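Local coordinates for protein lactate dehydrogenase (Eimeria maxima, PDB 6CT6) that probably catalyses the NADH-dependent interconversion of pyruvate and lactate, captured here with NADH and the substrate analogue oxamate, at residues P105-I108 against K109-R112; G212-N215 against K216-N220; N221-N224 against K225-A229; E315-E318 against M319-A322. All blocks are in the same frame, centred on the assembly; numbering follows the deposited sequence.

Contact 1: P105-I108 against K109-R112; sequences PVNI and KIMR. With NAI (1,4-dihydronicotinamide adenine dinucleotide), chain D.
Met-111 N donates to Asn-107 O over 2.9 Å, a nearly straight backbone bond with an N-H...O angle of 164°. Of the i to i+4 bonds in this part of helix 104-121, it is the one that is not weak. One residue earlier, Val-106 O takes two weak bonds, from Lys-109 N and Ile-110 N, and Arg-112 N reaches Ile-108 O only weakly, at 3.3 Å.

Ile-108 and Arg-112, four residues apart, meet methylene to plane: CG1 of the isoleucine sits 3.6 Å above the guanidinium plane of Arg-112, over its centre. CG1 is brought there because it stands anti to the backbone N (chi1 -171°), directed towards the following turn, where the arginine runs extended from CG to NE. Its NH2 forms a salt bridge with Asp-327 of helix 303-328. An apolar branch thus backs the flat cation, while the carboxylate of Asp-327 probably balances its charge.

In the NAD-binding domain this helix is the connection between parallel strands 80-83 and 126-129, a beta-alpha-beta crossover of Rossmann type. Asn-107 and Ile-110 lie side by side on the side of the helix nearer the cofactor. The amide oxygen OD1 of Asn-107, which accepts from Ile-87 N, is also 3.6 Å from Ile-110 CD1. Beyond it, both branches of Ile-110 approach the adenine of the dinucleotide: CG2 lies 3.6 Å from N6A, and CD1 lies 3.9 Å from N7A.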
loop_
_atom_site.group_PDB
_atom_site.type_symbol
_atom_site.label_atom_id
_atom_site.label_comp_id
_atom_site.label_asym_id
_atom_site.label_seq_id
_atom_site.Cartn_x
_atom_site.Cartn_y
_atom_site.Cartn_z
ATOM N N PRO B 105 -7.535 -17.918 -21.440
ATOM C CA PRO B 105 -7.165 -17.766 -22.857
ATOM C C PRO B 105 -6.547 -16.421 -23.170
ATOM O O PRO B 105 -5.702 -16.324 -24.068
ATOM C CB PRO B 105 -8.504 -17.949 -23.589
ATOM C CG PRO B 105 -9.385 -18.652 -22.620
ATOM C CD PRO B 105 -8.978 -18.152 -21.276
ATOM N N VAL B 106 -6.955 -15.376 -22.457
ATOM C CA VAL B 106 -6.433 -14.037 -22.703
ATOM C C VAL B 106 -5.068 -13.869 -22.052
ATOM O O VAL B 106 -4.107 -13.408 -22.679
ATOM C CB VAL B 106 -7.434 -12.987 -22.185
ATOM C CG1 VAL B 106 -6.926 -11.575 -22.456
ATOM C CG2 VAL B 106 -8.799 -13.205 -22.814
ATOM N N ASN B 107 -4.961 -14.257 -20.784
ATOM C CA ASN B 107 -3.758 -13.971 -20.020
ATOM C C ASN B 107 -2.600 -14.888 -20.394
ATOM O O ASN B 107 -1.443 -14.509 -20.192
ATOM C CB ASN B 107 -4.085 -14.057 -18.528
ATOM C CG ASN B 107 -4.928 -12.879 -18.059
ATOM O OD1 ASN B 107 -4.785 -11.767 -18.570
ATOM N ND2 ASN B 107 -5.822 -13.119 -17.107
ATOM N N ILE B 108 -2.872 -16.067 -20.961
ATOM C CA ILE B 108 -1.783 -16.903 -21.461
ATOM C C ILE B 108 -1.011 -16.165 -22.549
ATOM O O ILE B 108 0.217 -16.265 -22.635
ATOM C CB ILE B 108 -2.315 -18.261 -21.961
ATOM C CG1 ILE B 108 -1.152 -19.208 -22.272
ATOM C CG2 ILE B 108 -3.199 -18.100 -23.190
ATOM C CD1 ILE B 108 -0.675 -19.979 -21.068
ATOM N N LYS B 109 -1.715 -15.404 -23.394
ATOM C CA LYS B 109 -1.036 -14.675 -24.461
ATOM C C LYS B 109 -0.253 -13.492 -23.908
ATOM O O LYS B 109 0.824 -13.162 -24.417
ATOM C CB LYS B 109 -2.043 -14.211 -25.517
ATOM C CG LYS B 109 -2.696 -15.355 -26.278
ATOM C CD LYS B 109 -3.255 -14.902 -27.620
ATOM C CE LYS B 109 -3.942 -16.052 -28.340
ATOM N NZ LYS B 109 -3.029 -17.201 -28.600
ATOM N N ILE B 110 -0.774 -12.841 -22.865
ATOM C CA ILE B 110 -0.031 -11.761 -22.220
ATOM C C ILE B 110 1.246 -12.304 -21.591
ATOM O O ILE B 110 2.318 -11.700 -21.705
ATOM C CB ILE B 110 -0.921 -11.048 -21.184
ATOM C CG1 ILE B 110 -2.038 -10.283 -21.897
ATOM C CG2 ILE B 110 -0.095 -10.100 -20.312
ATOM C CD1 ILE B 110 -3.120 -9.754 -20.974
ATOM N N MET B 111 1.152 -13.455 -20.920
ATOM C CA MET B 111 2.336 -14.060 -20.315
ATOM C C MET B 111 3.423 -14.322 -21.348
ATOM O O MET B 111 4.613 -14.251 -21.024
ATOM C CB MET B 111 1.959 -15.367 -19.616
ATOM C CG MET B 111 1.087 -15.201 -18.381
ATOM S SD MET B 111 1.832 -14.207 -17.067
ATOM C CE MET B 111 1.188 -12.575 -17.432
ATOM N N ARG B 112 3.040 -14.623 -22.592
ATOM C CA ARG B 112 4.030 -14.947 -23.610
ATOM C C ARG B 112 4.669 -13.697 -24.203
ATOM O O ARG B 112 5.849 -13.732 -24.570
ATOM C CB ARG B 112 3.384 -15.815 -24.691
ATOM C CG ARG B 112 3.077 -17.224 -24.187
ATOM C CD ARG B 112 2.229 -18.036 -25.147
ATOM N NE ARG B 112 1.996 -19.388 -24.634
ATOM C CZ ARG B 112 0.987 -20.172 -25.001
ATOM N NH1 ARG B 112 0.090 -19.747 -25.883
ATOM N NH2 ARG B 112 0.865 -21.384 -24.478
HETATM P PA NAI D . -5.015 -5.411 -11.631
HETATM O O1A NAI D . -6.042 -5.495 -12.739
HETATM O O2A NAI D . -5.167 -4.368 -10.550
HETATM O O5B NAI D . -3.582 -5.200 -12.329
HETATM C C5B NAI D . -3.241 -5.895 -13.525
HETATM C C4B NAI D . -2.490 -4.928 -14.423
HETATM O O4B NAI D . -1.829 -5.605 -15.494
HETATM C C3B NAI D . -3.421 -3.904 -15.065
HETATM O O3B NAI D . -3.050 -2.591 -14.639
HETATM C C2B NAI D . -3.222 -4.078 -16.559
HETATM O O2B NAI D . -3.269 -2.844 -17.276
HETATM C C1B NAI D . -1.837 -4.697 -16.590
HETATM N N9A NAI D . -1.467 -5.363 -17.858
HETATM C C8A NAI D . -2.251 -5.969 -18.774
HETATM N N7A NAI D . -1.489 -6.443 -19.798
HETATM C C5A NAI D . -0.206 -6.130 -19.535
HETATM C C6A NAI D . 1.111 -6.319 -20.176
HETATM N N6A NAI D . 1.225 -6.964 -21.356
HETATM N N1A NAI D . 2.201 -5.827 -19.544
HETATM C C2A NAI D . 2.118 -5.181 -18.365
HETATM N N3A NAI D . 0.955 -4.975 -17.733
HETATM C C4A NAI D . -0.207 -5.417 -18.259
HETATM O O3 NAI D . -4.889 -6.872 -10.951
HETATM P PN NAI D . -4.171 -7.192 -9.537
HETATM O O1N NAI D . -5.187 -7.025 -8.433
HETATM O O2N NAI D . -2.856 -6.450 -9.474
HETATM O O5D NAI D . -3.882 -8.768 -9.702
HETATM C C5D NAI D . -2.984 -9.205 -10.716
HETATM C C4D NAI D . -2.962 -10.722 -10.840
HETATM O O4D NAI D . -2.543 -11.338 -9.615
HETATM C C3D NAI D . -4.343 -11.273 -11.159
HETATM O O3D NAI D . -4.218 -12.273 -12.173
HETATM C C2D NAI D . -4.802 -11.885 -9.856
HETATM O O2D NAI D . -5.751 -12.937 -10.030
HETATM C C1D NAI D . -3.474 -12.379 -9.307
HETATM N N1N NAI D . -3.441 -12.726 -7.880
HETATM C C2N NAI D . -2.640 -13.745 -7.567
HETATM C C3N NAI D . -2.479 -14.193 -6.275
HETATM C C7N NAI D . -1.557 -15.356 -6.054
HETATM O O7N NAI D . -0.802 -15.690 -6.953
HETATM N N7N NAI D . -1.588 -16.011 -4.900
HETATM C C4N NAI D . -3.205 -13.539 -5.129
HETATM C C5N NAI D . -4.049 -12.439 -5.590
HETATM C C6N NAI D . -4.127 -12.071 -6.934
#

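Contact 2: G212-N215 against K216-N220. With GLC (alpha-D-glucopyranose), chain E.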
loop_
_atom_site.group_PDB
_atom_site.type_symbol
_atom_site.label_atom_id
_atom_site.label_comp_id
_atom_site.label_asym_id
_atom_site.label_seq_id
_atom_site.Cartn_x
_atom_site.Cartn_y
_atom_site.Cartn_z
ATOM N N GLY B 212 -5.814 -29.642 24.913
ATOM C CA GLY B 212 -7.057 -28.899 24.913
ATOM C C GLY B 212 -6.914 -27.425 24.620
ATOM O O GLY B 212 -7.848 -26.661 24.882
ATOM N N LEU B 213 -5.767 -26.995 24.087
ATOM C CA LEU B 213 -5.591 -25.597 23.715
ATOM C C LEU B 213 -6.220 -25.300 22.360
ATOM O O LEU B 213 -6.583 -24.150 22.084
ATOM C CB LEU B 213 -4.102 -25.243 23.711
ATOM C CG LEU B 213 -3.363 -25.544 25.022
ATOM C CD1 LEU B 213 -1.863 -25.359 24.868
ATOM C CD2 LEU B 213 -3.887 -24.668 26.148
ATOM N N ILE B 214 -6.349 -26.320 21.513
ATOM C CA ILE B 214 -7.087 -26.245 20.260
ATOM C C ILE B 214 -7.741 -27.606 20.062
ATOM O O ILE B 214 -7.196 -28.633 20.474
ATOM C CB ILE B 214 -6.161 -25.875 19.075
ATOM C CG1 ILE B 214 -6.973 -25.479 17.838
ATOM C CG2 ILE B 214 -5.207 -27.026 18.751
ATOM C CD1 ILE B 214 -6.132 -24.819 16.749
ATOM N N ASN B 215 -8.924 -27.621 19.455
ATOM C CA ASN B 215 -9.646 -28.873 19.263
ATOM C C ASN B 215 -9.783 -29.195 17.780
ATOM O O ASN B 215 -9.543 -28.360 16.904
ATOM C CB ASN B 215 -11.027 -28.839 19.941
ATOM C CG ASN B 215 -11.980 -27.840 19.311
ATOM O OD1 ASN B 215 -12.085 -27.739 18.088
ATOM N ND2 ASN B 215 -12.694 -27.103 20.151
ATOM N N LYS B 216 -10.179 -30.443 17.518
ATOM C CA LYS B 216 -10.252 -30.957 16.155
ATOM C C LYS B 216 -11.272 -30.206 15.308
ATOM O O LYS B 216 -11.151 -30.192 14.078
ATOM C CB LYS B 216 -10.598 -32.449 16.191
ATOM C CG LYS B 216 -9.807 -33.318 15.222
ATOM C CD LYS B 216 -10.084 -34.796 15.477
ATOM C CE LYS B 216 -9.400 -35.691 14.454
ATOM N NZ LYS B 216 -9.651 -37.137 14.714
ATOM N N GLU B 217 -12.277 -29.590 15.933
ATOM C CA GLU B 217 -13.236 -28.787 15.182
ATOM C C GLU B 217 -12.586 -27.504 14.681
ATOM O O GLU B 217 -12.727 -27.142 13.505
ATOM C CB GLU B 217 -14.450 -28.473 16.055
ATOM C CG GLU B 217 -15.610 -27.820 15.313
ATOM C CD GLU B 217 -16.524 -27.033 16.233
ATOM O OE1 GLU B 217 -16.239 -26.968 17.448
ATOM O OE2 GLU B 217 -17.526 -26.476 15.740
ATOM N N ASP B 218 -11.874 -26.799 15.565
ATOM C CA ASP B 218 -11.084 -25.647 15.145
ATOM C C ASP B 218 -10.152 -26.018 13.998
ATOM O O ASP B 218 -10.086 -25.316 12.982
ATOM C CB ASP B 218 -10.277 -25.105 16.322
ATOM C CG ASP B 218 -11.148 -24.712 17.494
ATOM O OD1 ASP B 218 -12.362 -24.523 17.289
ATOM O OD2 ASP B 218 -10.617 -24.590 18.622
ATOM N N ILE B 219 -9.417 -27.123 14.150
ATOM C CA ILE B 219 -8.490 -27.552 13.107
ATOM C C ILE B 219 -9.222 -27.706 11.779
ATOM O O ILE B 219 -8.754 -27.237 10.735
ATOM C CB ILE B 219 -7.785 -28.861 13.514
ATOM C CG1 ILE B 219 -6.914 -28.647 14.760
ATOM C CG2 ILE B 219 -6.946 -29.408 12.354
ATOM C CD1 ILE B 219 -5.673 -27.792 14.532
ATOM N N ASN B 220 -10.382 -28.366 11.797
ATOM C CA ASN B 220 -11.096 -28.609 10.548
ATOM C C ASN B 220 -11.619 -27.311 9.949
ATOM O O ASN B 220 -11.586 -27.127 8.726
ATOM C CB ASN B 220 -12.248 -29.588 10.769
ATOM C CG ASN B 220 -13.131 -29.723 9.546
ATOM O OD1 ASN B 220 -12.814 -30.464 8.617
ATOM N ND2 ASN B 220 -14.244 -28.993 9.534
HETATM C C1 GLC E . -7.868 -33.069 5.751
HETATM C C2 GLC E . -6.494 -33.005 6.506
HETATM C C3 GLC E . -6.698 -33.192 8.025
HETATM C C4 GLC E . -7.698 -32.147 8.442
HETATM C C5 GLC E . -9.019 -32.604 7.858
HETATM C C6 GLC E . -10.073 -31.650 8.449
HETATM O O1 GLC E . -8.176 -34.405 5.463
HETATM O O2 GLC E . -5.635 -34.014 6.050
HETATM O O3 GLC E . -5.493 -32.936 8.691
HETATM O O4 GLC E . -7.817 -32.154 9.840
HETATM O O5 GLC E . -8.969 -32.440 6.452
HETATM O O6 GLC E . -9.646 -30.337 8.201
#
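Asn-215 and Asp-218 cross at about a right angle at the start of helix 216-237, where Asn-215 is the N-cap. The amide swings over the first turn because CG sits between the backbone N and the carbonyl carbon (chi1 66°). OD1 then receives Asp-218 N over 2.7 Å in a nearly straight capping bond of 170°, the N-H pointing almost down the C=O axis. The Asp-218 carboxylate stands beside this amide with its plane turned 37° from it. Behind the cap, Ile-219 N closes the first backbone bond on Asn-215 O at 3.0 Å.

Ile-214, just before the cap, and Ile-219 form a hydrophobic staple, CD1 to CD1 at 3.7 Å, their side chains crossing at about a right angle. Ile-214 also slides past Asp-218 in the opposite direction, its CG1 lying 3.7 Å from Asp-218 CB. Both isoleucines touch Ile-209 of helix 205-210 as well. Farther round, the helix turns towards the bound glucose: Ile-219 CG2 lies 3.8 Å from glucose O4, while Asn-220 OD1 stands 3.2 Å from glucose O6.

Contact 3: N221-N224 against K225-A229; sequences NIYN and KTKQA. With GLC (alpha-D-glucopyranose), chain E.
Ile-222 O is held by two donors of one residue, Thr-226, and they lead the hydrogen bonds of this part of helix 216-237. Thr-226 N gives the usual helical bond at 2.9 Å, and the hydroxyl OG1 adds a second at 2.7 Å. They arrive from opposite faces of the carbonyl plane, the hydroxyl tilted 34° out of it. OG1 stands beside the backbone N and anti to the carbonyl carbon (chi1 -61°), so it can turn back over the preceding turn. Lys-225 N to Asn-221 O, at 2.7 Å, and Gln-228 N to Asn-224 O continue the backbone ladder.

Van der Waals contacts between side chains come next. Lys-225 and Asn-221 lie side by side and point the same way, with Lys-225 CG 3.8 Å from Asn-221 OD1. Gln-228 reaches back until its NE2 is 3.7 Å from Asn-224 CB. Lys-227 bends at its third and fourth torsions and passes Tyr-223, with CD 3.9 Å from ring atom CE2; its NZ is hydrogen-bonded to Met-191 O.

The third kind is a carbohydrate-aromatic contact. Glucose lies over one face of the Tyr-223 ring, its ring oxygen O5 3.7 Å above the plane and over the centre. Leu-192 and Pro-193 of strand 192-193 also touch this tyrosine.

In the C-terminal domain, the same helix runs on towards Gly-230 of the oxamate pocket. With the threonine hydroxyl spent on its own helix, the buried Thr-226 carries its polar group already paired into the packing against Met-167 and Pro-193.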
loop_
_atom_site.group_PDB
_atom_site.type_symbol
_atom_site.label_atom_id
_atom_site.label_comp_id
_atom_site.label_asym_id
_atom_site.label_seq_id
_atom_site.Cartn_x
_atom_site.Cartn_y
_atom_site.Cartn_z
ATOM N N ASN B 221 -12.109 -26.402 10.792
ATOM C CA ASN B 221 -12.626 -25.135 10.289
ATOM C C ASN B 221 -11.519 -24.311 9.646
ATOM O O ASN B 221 -11.728 -23.679 8.602
ATOM C CB ASN B 221 -13.285 -24.357 11.427
ATOM C CG ASN B 221 -14.133 -23.204 10.930
ATOM O OD1 ASN B 221 -14.611 -23.209 9.795
ATOM N ND2 ASN B 221 -14.328 -22.206 11.783
ATOM N N ILE B 222 -10.328 -24.315 10.250
ATOM C CA ILE B 222 -9.207 -23.547 9.718
ATOM C C ILE B 222 -8.745 -24.127 8.389
ATOM O O ILE B 222 -8.390 -23.386 7.463
ATOM C CB ILE B 222 -8.068 -23.503 10.753
ATOM C CG1 ILE B 222 -8.465 -22.595 11.923
ATOM C CG2 ILE B 222 -6.752 -23.047 10.107
ATOM C CD1 ILE B 222 -7.525 -22.660 13.108
ATOM N N TYR B 223 -8.725 -25.457 8.279
ATOM C CA TYR B 223 -8.409 -26.102 7.009
ATOM C C TYR B 223 -9.333 -25.605 5.906
ATOM O O TYR B 223 -8.881 -25.263 4.806
ATOM C CB TYR B 223 -8.517 -27.617 7.178
ATOM C CG TYR B 223 -8.290 -28.436 5.925
ATOM C CD1 TYR B 223 -7.017 -28.855 5.566
ATOM C CD2 TYR B 223 -9.355 -28.819 5.120
ATOM C CE1 TYR B 223 -6.807 -29.617 4.431
ATOM C CE2 TYR B 223 -9.156 -29.579 3.982
ATOM C CZ TYR B 223 -7.878 -29.976 3.643
ATOM O OH TYR B 223 -7.669 -30.733 2.513
ATOM N N ASN B 224 -10.634 -25.537 6.192
ATOM C CA ASN B 224 -11.597 -25.065 5.203
ATOM C C ASN B 224 -11.442 -23.570 4.960
ATOM O O ASN B 224 -11.434 -23.114 3.810
ATOM C CB ASN B 224 -13.018 -25.383 5.667
ATOM C CG ASN B 224 -13.300 -26.869 5.709
ATOM O OD1 ASN B 224 -12.822 -27.625 4.863
ATOM N ND2 ASN B 224 -14.075 -27.298 6.698
ATOM N N LYS B 225 -11.331 -22.785 6.034
ATOM C CA LYS B 225 -11.245 -21.340 5.875
ATOM C C LYS B 225 -9.998 -20.932 5.100
ATOM O O LYS B 225 -10.024 -19.933 4.372
ATOM C CB LYS B 225 -11.292 -20.659 7.245
ATOM C CG LYS B 225 -12.708 -20.534 7.825
ATOM C CD LYS B 225 -13.566 -19.586 6.979
ATOM C CE LYS B 225 -15.036 -19.571 7.380
ATOM N NZ LYS B 225 -15.850 -18.883 6.335
ATOM N N THR B 226 -8.912 -21.699 5.217
ATOM C CA THR B 226 -7.712 -21.403 4.437
ATOM C C THR B 226 -7.992 -21.506 2.942
ATOM O O THR B 226 -7.611 -20.623 2.165
ATOM C CB THR B 226 -6.578 -22.351 4.837
ATOM O OG1 THR B 226 -6.263 -22.165 6.223
ATOM C CG2 THR B 226 -5.329 -22.094 3.994
ATOM N N LYS B 227 -8.649 -22.588 2.519
ATOM C CA LYS B 227 -8.967 -22.749 1.104
ATOM C C LYS B 227 -9.929 -21.671 0.619
ATOM O O LYS B 227 -9.910 -21.305 -0.562
ATOM C CB LYS B 227 -9.562 -24.139 0.854
ATOM C CG LYS B 227 -8.659 -25.298 1.267
ATOM C CD LYS B 227 -9.450 -26.587 1.469
ATOM C CE LYS B 227 -9.882 -27.210 0.151
ATOM N NZ LYS B 227 -8.995 -28.338 -0.245
ATOM N N GLN B 228 -10.768 -21.147 1.511
ATOM C CA GLN B 228 -11.807 -20.190 1.149
ATOM C C GLN B 228 -11.366 -18.734 1.254
ATOM O O GLN B 228 -12.095 -17.851 0.787
ATOM C CB GLN B 228 -13.037 -20.391 2.044
ATOM C CG GLN B 228 -13.716 -21.738 1.879
ATOM C CD GLN B 228 -14.568 -22.113 3.077
ATOM O OE1 GLN B 228 -14.901 -21.268 3.909
ATOM N NE2 GLN B 228 -14.914 -23.390 3.176
ATOM N N ALA B 229 -10.199 -18.462 1.844
ATOM C CA ALA B 229 -9.848 -17.088 2.194
ATOM C C ALA B 229 -9.871 -16.169 0.978
ATOM O O ALA B 229 -10.389 -15.048 1.052
ATOM C CB ALA B 229 -8.471 -17.051 2.852
HETATM C C1 GLC E . -7.868 -33.069 5.751
HETATM C C2 GLC E . -6.494 -33.005 6.506
HETATM C C3 GLC E . -6.698 -33.192 8.025
HETATM C C4 GLC E . -7.698 -32.147 8.442
HETATM C C5 GLC E . -9.019 -32.604 7.858
HETATM C C6 GLC E . -10.073 -31.650 8.449
HETATM O O1 GLC E . -8.176 -34.405 5.463
HETATM O O2 GLC E . -5.635 -34.014 6.050
HETATM O O3 GLC E . -5.493 -32.936 8.691
HETATM O O4 GLC E . -7.817 -32.154 9.840
HETATM O O5 GLC E . -8.969 -32.440 6.452
HETATM O O6 GLC E . -9.646 -30.337 8.201
#

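Contact 4: E315-E318 against M319-A322; sequences EVLE and MQKA
Gln-320 and Leu-317 lie side by side, pointing the same way, and the amide of the glutamine meets the leucine through its oxygen: OE1 is 3.3 Å from Leu-317 CD2. The methyl carbon stands well out of the amide plane, beyond the oxygen, so the approach is oblique. Of the carboxylates, that of Glu-315 is engaged outside the segments, OE1 accepting from Asn-190 ND2. The Glu-318 chain is extended beyond CG.

The apolar link runs through Met-319. Its CG is anti to the carbonyl carbon (chi1 -75°), and the chain stays straight until a bend at the last torsion folds the methyl back along the helix. CE thereby comes within 3.7 Å of Glu-315 O and 4.5 Å of Val-316 CG2, lying along the preceding turn. The same buried methionine touches Met-101 and Val-136, while Val-316 meets Asp-135 and His-280.

Four successive backbone bonds of the i to i+4 type hold the turns in register. Gln-320 N to Val-316 O is the shortest at 2.9 Å, and Ala-322 N to Glu-318 O, though 3.3 Å long, is the straightest, at 170°. Met-319 N to Glu-315 O and Lys-321 N to Leu-317 O complete the run.

These bonds make a regular alpha-helix, with Val-316 and Met-319 buried and Glu-318 and Lys-321 exposed. This is the long closing helix 303-328 of the lactate/malate dehydrogenase C-terminal domain, which here lies against helix 134-145 of the NAD-binding half.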
loop_
_atom_site.group_PDB
_atom_site.type_symbol
_atom_site.label_atom_id
_atom_site.label_comp_id
_atom_site.label_asym_id
_atom_site.label_seq_id
_atom_site.Cartn_x
_atom_site.Cartn_y
_atom_site.Cartn_z
ATOM N N GLU B 315 -5.462 -30.870 -11.113
ATOM C CA GLU B 315 -5.960 -29.555 -11.502
ATOM C C GLU B 315 -4.986 -28.856 -12.444
ATOM O O GLU B 315 -5.403 -28.225 -13.422
ATOM C CB GLU B 315 -6.222 -28.696 -10.263
ATOM C CG GLU B 315 -6.867 -27.346 -10.575
ATOM C CD GLU B 315 -7.336 -26.610 -9.334
ATOM O OE1 GLU B 315 -7.565 -27.265 -8.296
ATOM O OE2 GLU B 315 -7.476 -25.370 -9.398
ATOM N N VAL B 316 -3.684 -28.965 -12.173
ATOM C CA VAL B 316 -2.688 -28.357 -13.053
ATOM C C VAL B 316 -2.688 -29.048 -14.411
ATOM O O VAL B 316 -2.664 -28.393 -15.460
ATOM C CB VAL B 316 -1.294 -28.401 -12.399
ATOM C CG1 VAL B 316 -0.221 -27.892 -13.365
ATOM C CG2 VAL B 316 -1.283 -27.578 -11.118
ATOM N N LEU B 317 -2.708 -30.383 -14.412
ATOM C CA LEU B 317 -2.708 -31.122 -15.670
ATOM C C LEU B 317 -3.956 -30.820 -16.488
ATOM O O LEU B 317 -3.886 -30.675 -17.713
ATOM C CB LEU B 317 -2.602 -32.620 -15.394
ATOM C CG LEU B 317 -1.298 -33.090 -14.750
ATOM C CD1 LEU B 317 -1.426 -34.541 -14.324
ATOM C CD2 LEU B 317 -0.130 -32.910 -15.707
ATOM N N GLU B 318 -5.112 -30.734 -15.828
ATOM C CA GLU B 318 -6.335 -30.355 -16.528
ATOM C C GLU B 318 -6.168 -29.009 -17.223
ATOM O O GLU B 318 -6.661 -28.813 -18.341
ATOM C CB GLU B 318 -7.506 -30.316 -15.543
ATOM C CG GLU B 318 -8.879 -30.421 -16.194
ATOM C CD GLU B 318 -9.972 -30.757 -15.196
ATOM O OE1 GLU B 318 -9.687 -30.764 -13.979
ATOM O OE2 GLU B 318 -11.114 -31.019 -15.628
ATOM N N MET B 319 -5.464 -28.071 -16.583
ATOM C CA MET B 319 -5.254 -26.759 -17.186
ATOM C C MET B 319 -4.269 -26.831 -18.346
ATOM O O MET B 319 -4.434 -26.126 -19.350
ATOM C CB MET B 319 -4.766 -25.765 -16.131
ATOM C CG MET B 319 -5.852 -25.290 -15.169
ATOM S SD MET B 319 -5.328 -23.936 -14.088
ATOM C CE MET B 319 -4.198 -24.770 -12.976
ATOM N N GLN B 320 -3.238 -27.672 -18.230
ATOM C CA GLN B 320 -2.297 -27.840 -19.334
ATOM C C GLN B 320 -3.008 -28.291 -20.604
ATOM O O GLN B 320 -2.652 -27.867 -21.709
ATOM C CB GLN B 320 -1.212 -28.851 -18.965
ATOM C CG GLN B 320 -0.211 -28.368 -17.939
ATOM C CD GLN B 320 0.959 -29.322 -17.799
ATOM O OE1 GLN B 320 0.784 -30.540 -17.795
ATOM N NE2 GLN B 320 2.162 -28.773 -17.704
ATOM N N LYS B 321 -4.008 -29.162 -20.468
ATOM C CA LYS B 321 -4.682 -29.690 -21.649
ATOM C C LYS B 321 -5.583 -28.636 -22.281
ATOM O O LYS B 321 -5.631 -28.513 -23.510
ATOM C CB LYS B 321 -5.467 -30.948 -21.283
ATOM C CG LYS B 321 -4.560 -32.107 -20.885
ATOM C CD LYS B 321 -5.135 -33.459 -21.267
ATOM C CE LYS B 321 -6.337 -33.822 -20.419
ATOM N NZ LYS B 321 -6.877 -35.157 -20.785
ATOM N N ALA B 322 -6.294 -27.861 -21.458
ATOM C CA ALA B 322 -7.030 -26.714 -21.979
ATOM C C ALA B 322 -6.121 -25.799 -22.789
ATOM O O ALA B 322 -6.509 -25.314 -23.858
ATOM C CB ALA B 322 -7.678 -25.940 -20.829
#

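In the fold
From the N terminus, contact 1 comes first, on helix 104-121 of the nucleotide-binding half. Contacts 2 and 3 follow in the C-terminal domain, consecutive on helix 216-237, and contact 4 falls on helix 303-328. Each is local and they stand in series, so none nests in or crosses another; contact 2 alone joins a loop to a helix start. Contacts 2 and 3 both meet the glucose, which Glu-304 at the head of helix 303-328 also binds. Contacts 1 and 4 are about 15 Å apart between centres, and their helices are tied by Ile-108 on Ile-323, joining the cofactor half to the C-terminal helix.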